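Chitosanase (Gynuella sunshinyii YC6258, PDB 6X2Q) binds chitotetraose and, as a family 46 glycoside hydrolase, probably cleaves chitosan chains within its substrate cleft. Local coordinates at residues G38-S48 with I87-W97. Residues are numbered along the deposited sequence; the frame is centred on the assembly and turned at random.
Sequences GITAGRAGFTS and IEGLQGLPQRW. With GCS (2-amino-2-deoxy-beta-D-glucopyranose), chain C.
Ala41 CB sits over one face of the Trp97 indole, a CH-pi contact 3.7 Å from the centroid of the five-membered ring and only 15° off its normal. Phe46 meets the same indole obliquely, the two side chains lying crosswise, with Phe46 CD2 3.9 Å from Trp97 CZ2. Phe106 makes an edge-to-face pair with Trp97, and Trp97 NE1 gives its hydrogen to the backbone O of Tyr27, which ties down the polar corner of the ring. CG of Trp97 lies anti to its own backbone N (chi1 -175°), carrying the indole from helix 93-100 to the hairpin of strands 39-41 and 46-47. Farther along, Ile39 rests CD1 against Leu90, Leu93 and Pro94; the closest of these approaches is Ile39 CD1 to Pro94 CD, 3.7 Å. Ile39 and Leu90 run alongside one another, heads reversed, whereas Ile87 lies athwart Ile39 and brings CG2 to 3.7 Å from Gly38 CA. Ser48 OG accepts a hydrogen bond from Ile39 N (3.0 Å) and has Leu90 CD1 3.6 Å away, roughly at a right angle to that bond, so a polar atom is settled inside an apolar patch. An alanine in place of Trp97 would probably open a gap against the Ala41 methyl and beside Phe46, and leave Tyr27 O without its indole donor. At the type I turn Gly42-Gly45 the hairpin reaches the sugar: Ala44 O takes a weak hydrogen bond from GCS O6, 3.2 Å away, and Gly45 O binds N2 of another glucosamine. The segments are therefore joined by apolar and CH-pi contacts, without a salt bridge or hydrogen bond between them, shape rather than charge fitting the Ile39, Ala41 and Phe46 side chains to segment 87-97 while the hairpin's turn meets the substrate.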
ATOM      1  N   GLY A  38      -4.771  12.440   8.358  1.00 36.08           N
ATOM      2  CA  GLY A  38      -3.739  13.231   9.014  1.00 40.71           C
ATOM      3  C   GLY A  38      -2.507  13.345   8.150  1.00 42.14           C
ATOM      4  O   GLY A  38      -2.587  13.698   6.964  1.00 41.22           O
ATOM      5  N   ILE A  39      -1.357  13.046   8.742  1.00 38.60           N
ATOM      6  CA  ILE A  39      -0.093  13.016   8.020  1.00 38.77           C
ATOM      7  C   ILE A  39       0.103  11.624   7.436  1.00 40.93           C
ATOM      8  O   ILE A  39      -0.042  10.616   8.145  1.00 37.96           O
ATOM      9  CB  ILE A  39       1.078  13.392   8.944  1.00 38.46           C
ATOM     10  CG1 ILE A  39       0.781  14.712   9.652  1.00 42.25           C
ATOM     11  CG2 ILE A  39       2.388  13.453   8.150  1.00 38.08           C
ATOM     12  CD1 ILE A  39       1.974  15.336  10.347  1.00 46.52           C
ATOM     13  N   THR A  40       0.432  11.572   6.146  1.00 36.77           N
ATOM     14  CA  THR A  40       0.784  10.347   5.441  1.00 36.32           C
ATOM     15  C   THR A  40       2.280  10.364   5.176  1.00 34.81           C
ATOM     16  O   THR A  40       2.794  11.345   4.633  1.00 37.76           O
ATOM     17  CB  THR A  40       0.016  10.238   4.115  1.00 33.90           C
ATOM     18  OG1 THR A  40      -1.373  10.028   4.391  1.00 33.98           O
ATOM     19  CG2 THR A  40       0.551   9.077   3.256  1.00 32.77           C
ATOM     20  N   ALA A  41       2.975   9.283   5.540  1.00 35.85           N
ATOM     21  CA  ALA A  41       4.434   9.305   5.499  1.00 37.24           C
ATOM     22  C   ALA A  41       5.009   7.945   5.120  1.00 35.81           C
ATOM     23  O   ALA A  41       4.392   6.896   5.345  1.00 34.86           O
ATOM     24  CB  ALA A  41       5.028   9.749   6.850  1.00 33.97           C
ATOM     25  N   GLY A  42       6.215   7.984   4.549  1.00 34.79           N
ATOM     26  CA  GLY A  42       7.023   6.795   4.376  1.00 35.48           C
ATOM     27  C   GLY A  42       6.788   6.076   3.067  1.00 37.02           C
ATOM     28  O   GLY A  42       6.029   6.499   2.192  1.00 33.44           O
ATOM     29  N   ARG A  43       7.465   4.938   2.946  1.00 32.41           N
ATOM     30  CA  ARG A  43       7.444   4.183   1.703  1.00 34.13           C
ATOM     31  C   ARG A  43       6.104   3.510   1.463  1.00 33.23           C
ATOM     32  O   ARG A  43       5.783   3.193   0.316  1.00 31.00           O
ATOM     33  CB  ARG A  43       8.551   3.131   1.713  1.00 32.91           C
ATOM     34  CG  ARG A  43       8.492   2.218   2.920  1.00 32.36           C
ATOM     35  CD  ARG A  43       9.403   1.007   2.740  1.00 33.66           C
ATOM     36  NE  ARG A  43       8.924   0.153   1.665  1.00 34.51           N
ATOM     37  CZ  ARG A  43       9.408  -1.047   1.394  1.00 36.85           C
ATOM     38  NH1 ARG A  43      10.401  -1.533   2.131  1.00 31.38           N
ATOM     39  NH2 ARG A  43       8.893  -1.754   0.384  1.00 35.71           N
ATOM     40  N   ALA A  44       5.325   3.271   2.517  1.00 35.41           N
ATOM     41  CA  ALA A  44       4.011   2.658   2.374  1.00 34.59           C
ATOM     42  C   ALA A  44       2.880   3.599   2.768  1.00 36.38           C
ATOM     43  O   ALA A  44       1.740   3.149   2.931  1.00 36.12           O
ATOM     44  CB  ALA A  44       3.925   1.380   3.205  1.00 34.42           C
ATOM     45  N   GLY A  45       3.156   4.882   2.937  1.00 35.29           N
ATOM     46  CA  GLY A  45       2.090   5.794   3.306  1.00 36.03           C
ATOM     47  C   GLY A  45       1.547   5.504   4.693  1.00 37.64           C
ATOM     48  O   GLY A  45       0.328   5.372   4.879  1.00 34.44           O
ATOM     49  N   PHE A  46       2.444   5.355   5.670  1.00 28.89           N
ATOM     50  CA  PHE A  46       1.993   5.278   7.049  1.00 35.28           C
ATOM     51  C   PHE A  46       1.276   6.581   7.407  1.00 33.43           C
ATOM     52  O   PHE A  46       1.551   7.642   6.840  1.00 34.57           O
ATOM     53  CB  PHE A  46       3.171   5.018   8.001  1.00 35.36           C
ATOM     54  CG  PHE A  46       4.165   3.989   7.498  1.00 29.82           C
ATOM     55  CD1 PHE A  46       3.892   2.626   7.589  1.00 31.12           C
ATOM     56  CD2 PHE A  46       5.385   4.390   6.959  1.00 29.58           C
ATOM     57  CE1 PHE A  46       4.818   1.675   7.138  1.00 32.11           C
ATOM     58  CE2 PHE A  46       6.327   3.449   6.498  1.00 30.41           C
ATOM     59  CZ  PHE A  46       6.050   2.090   6.599  1.00 25.21           C
ATOM     60  N   THR A  47       0.344   6.496   8.346  1.00 32.04           N
ATOM     61  CA  THR A  47      -0.620   7.567   8.554  1.00 36.37           C
ATOM     62  C   THR A  47      -0.879   7.833  10.032  1.00 38.51           C
ATOM     63  O   THR A  47      -0.940   6.903  10.840  1.00 36.21           O
ATOM     64  CB  THR A  47      -1.916   7.205   7.826  1.00 37.88           C
ATOM     65  OG1 THR A  47      -1.796   7.545   6.431  1.00 39.88           O
ATOM     66  CG2 THR A  47      -3.161   7.801   8.481  1.00 32.94           C
ATOM     67  N   SER A  48      -1.058   9.118  10.366  1.00 31.78           N
ATOM     68  CA  SER A  48      -1.345   9.500  11.746  1.00 38.37           C
ATOM     69  C   SER A  48      -2.630   8.861  12.250  1.00 39.52           C
ATOM     70  O   SER A  48      -2.697   8.390  13.393  1.00 37.92           O
ATOM     71  CB  SER A  48      -1.466  11.020  11.869  1.00 36.66           C
ATOM     72  OG  SER A  48      -0.375  11.692  11.280  1.00 46.57           O
ATOM     73  N   ILE A  87      -4.234  17.085  12.650  1.00 47.50           N
ATOM     74  CA  ILE A  87      -2.778  17.208  12.625  1.00 50.47           C
ATOM     75  C   ILE A  87      -2.303  18.194  13.691  1.00 52.77           C
ATOM     76  O   ILE A  87      -1.298  18.889  13.508  1.00 51.00           O
ATOM     77  CB  ILE A  87      -2.270  17.608  11.228  1.00 51.59           C
ATOM     78  CG1 ILE A  87      -2.757  19.000  10.826  1.00 50.36           C
ATOM     79  CG2 ILE A  87      -2.683  16.550  10.191  1.00 45.85           C
ATOM     80  CD1 ILE A  87      -1.970  19.589   9.671  1.00 46.11           C
ATOM     81  N   GLU A  88      -3.005  18.246  14.819  1.00 53.61           N
ATOM     82  CA  GLU A  88      -2.572  18.985  15.997  1.00 58.29           C
ATOM     83  C   GLU A  88      -2.329  18.004  17.140  1.00 54.83           C
ATOM     84  O   GLU A  88      -3.133  17.088  17.360  1.00 54.23           O
ATOM     85  CB  GLU A  88      -3.624  20.033  16.409  1.00 55.74           C
ATOM     86  N   GLY A  89      -1.216  18.170  17.851  1.00 57.08           N
ATOM     87  CA  GLY A  89      -0.169  19.113  17.508  1.00 57.49           C
ATOM     88  C   GLY A  89       1.024  18.334  16.984  1.00 56.32           C
ATOM     89  O   GLY A  89       1.921  17.938  17.721  1.00 57.44           O
ATOM     90  N   LEU A  90       1.001  18.071  15.685  1.00 53.25           N
ATOM     91  CA  LEU A  90       2.088  17.387  15.012  1.00 50.99           C
ATOM     92  C   LEU A  90       2.983  18.365  14.284  1.00 49.18           C
ATOM     93  O   LEU A  90       3.708  17.967  13.367  1.00 46.79           O
ATOM     94  CB  LEU A  90       1.532  16.348  14.039  1.00 50.26           C
ATOM     95  CG  LEU A  90       0.601  15.312  14.665  1.00 46.19           C
ATOM     96  CD1 LEU A  90       0.050  14.378  13.592  1.00 44.44           C
ATOM     97  CD2 LEU A  90       1.343  14.536  15.762  1.00 48.34           C
ATOM     98  N   GLN A  91       2.916  19.643  14.656  1.00 46.16           N
ATOM     99  CA  GLN A  91       3.716  20.659  13.992  1.00 51.07           C
ATOM    100  C   GLN A  91       5.185  20.270  14.075  1.00 50.46           C
ATOM    101  O   GLN A  91       5.696  19.955  15.153  1.00 46.91           O
ATOM    102  CB  GLN A  91       3.470  22.032  14.630  1.00 42.11           C
ATOM    103  N   GLY A  92       5.852  20.253  12.923  1.00 49.01           N
ATOM    104  CA  GLY A  92       7.228  19.844  12.844  1.00 50.62           C
ATOM    105  C   GLY A  92       7.444  18.369  12.558  1.00 47.80           C
ATOM    106  O   GLY A  92       8.555  17.993  12.172  1.00 42.72           O
ATOM    107  N   LEU A  93       6.415  17.529  12.735  1.00 46.70           N
ATOM    108  CA  LEU A  93       6.555  16.101  12.445  1.00 45.73           C
ATOM    109  C   LEU A  93       6.993  15.825  11.011  1.00 44.75           C
ATOM    110  O   LEU A  93       7.951  15.056  10.829  1.00 43.67           O
ATOM    111  CB  LEU A  93       5.254  15.360  12.785  1.00 42.95           C
ATOM    112  CG  LEU A  93       5.291  13.846  12.570  1.00 45.73           C
ATOM    113  CD1 LEU A  93       6.565  13.317  13.125  1.00 45.14           C
ATOM    114  CD2 LEU A  93       4.122  13.133  13.227  1.00 45.05           C
ATOM    115  N   PRO A  94       6.363  16.387   9.965  1.00 48.83           N
ATOM    116  CA  PRO A  94       6.869  16.133   8.601  1.00 40.90           C
ATOM    117  C   PRO A  94       8.367  16.332   8.459  1.00 44.55           C
ATOM    118  O   PRO A  94       9.061  15.454   7.919  1.00 44.60           O
ATOM    119  CB  PRO A  94       6.076  17.138   7.752  1.00 39.74           C
ATOM    120  CG  PRO A  94       4.794  17.275   8.467  1.00 40.99           C
ATOM    121  CD  PRO A  94       5.117  17.182   9.932  1.00 45.38           C
ATOM    122  N   GLN A  95       8.894  17.459   8.938  1.00 42.53           N
ATOM    123  CA  GLN A  95      10.320  17.706   8.772  1.00 45.99           C
ATOM    124  C   GLN A  95      11.144  16.680   9.531  1.00 41.42           C
ATOM    125  O   GLN A  95      12.154  16.186   9.016  1.00 42.75           O
ATOM    126  CB  GLN A  95      10.682  19.124   9.214  1.00 47.21           C
ATOM    127  CG  GLN A  95      12.075  19.568   8.737  1.00 48.73           C
ATOM    128  CD  GLN A  95      12.122  19.917   7.251  1.00 61.39           C
ATOM    129  OE1 GLN A  95      11.957  19.050   6.393  1.00 59.28           O
ATOM    130  NE2 GLN A  95      12.360  21.195   6.944  1.00 70.05           N
ATOM    131  N   ARG A  96      10.706  16.310  10.736  1.00 39.10           N
ATOM    132  CA  ARG A  96      11.478  15.360  11.533  1.00 41.10           C
ATOM    133  C   ARG A  96      11.471  13.965  10.902  1.00 42.49           C
ATOM    134  O   ARG A  96      12.500  13.274  10.894  1.00 36.88           O
ATOM    135  CB  ARG A  96      10.937  15.336  12.962  1.00 41.27           C
ATOM    136  CG  ARG A  96      10.963  16.716  13.630  1.00 45.40           C
ATOM    137  CD  ARG A  96      11.513  16.679  15.047  1.00 47.42           C
ATOM    138  NE  ARG A  96      11.697  18.019  15.619  1.00 54.87           N
ATOM    139  CZ  ARG A  96      12.189  18.255  16.836  1.00 56.02           C
ATOM    140  NH1 ARG A  96      12.541  17.245  17.624  1.00 46.81           N
ATOM    141  NH2 ARG A  96      12.328  19.502  17.272  1.00 59.24           N
ATOM    142  N   TRP A  97      10.321  13.547  10.357  1.00 42.14           N
ATOM    143  CA  TRP A  97      10.241  12.283   9.627  1.00 38.16           C
ATOM    144  C   TRP A  97      11.222  12.258   8.463  1.00 38.77           C
ATOM    145  O   TRP A  97      11.947  11.272   8.270  1.00 35.21           O
ATOM    146  CB  TRP A  97       8.817  12.048   9.121  1.00 34.36           C
ATOM    147  CG  TRP A  97       8.658  10.704   8.456  1.00 34.79           C
ATOM    148  CD1 TRP A  97       9.083  10.347   7.209  1.00 28.81           C
ATOM    149  CD2 TRP A  97       8.055   9.536   9.028  1.00 26.62           C
ATOM    150  NE1 TRP A  97       8.765   9.036   6.966  1.00 34.35           N
ATOM    151  CE2 TRP A  97       8.138   8.515   8.068  1.00 29.06           C
ATOM    152  CE3 TRP A  97       7.439   9.266  10.254  1.00 30.71           C
ATOM    153  CZ2 TRP A  97       7.642   7.235   8.297  1.00 29.23           C
ATOM    154  CZ3 TRP A  97       6.939   7.998  10.481  1.00 29.42           C
ATOM    155  CH2 TRP A  97       7.043   6.992   9.504  1.00 27.70           C
TER
HETATM  156  C1  GCS C 304      -2.936   7.469   1.254  1.00 49.11           C
HETATM  157  C2  GCS C 304      -4.403   6.878   0.874  1.00 44.14           C
HETATM  158  C3  GCS C 304      -4.447   5.597   1.846  1.00 39.32           C
HETATM  159  C4  GCS C 304      -3.145   4.739   2.010  1.00 44.32           C
HETATM  160  C5  GCS C 304      -1.699   5.254   1.915  1.00 45.05           C
HETATM  161  C6  GCS C 304      -1.032   4.341   1.342  1.00 43.90           C
HETATM  162  N2  GCS C 304      -5.429   7.739   1.049  1.00 48.73           N
HETATM  163  O1  GCS C 304      -2.815   8.462   0.319  1.00 53.74           O
HETATM  164  O3  GCS C 304      -5.298   4.717   1.082  1.00 37.46           O
HETATM  165  O5  GCS C 304      -1.894   6.560   1.233  1.00 45.65           O
HETATM  166  O6  GCS C 304       0.147   4.874   0.716  1.00 47.33           O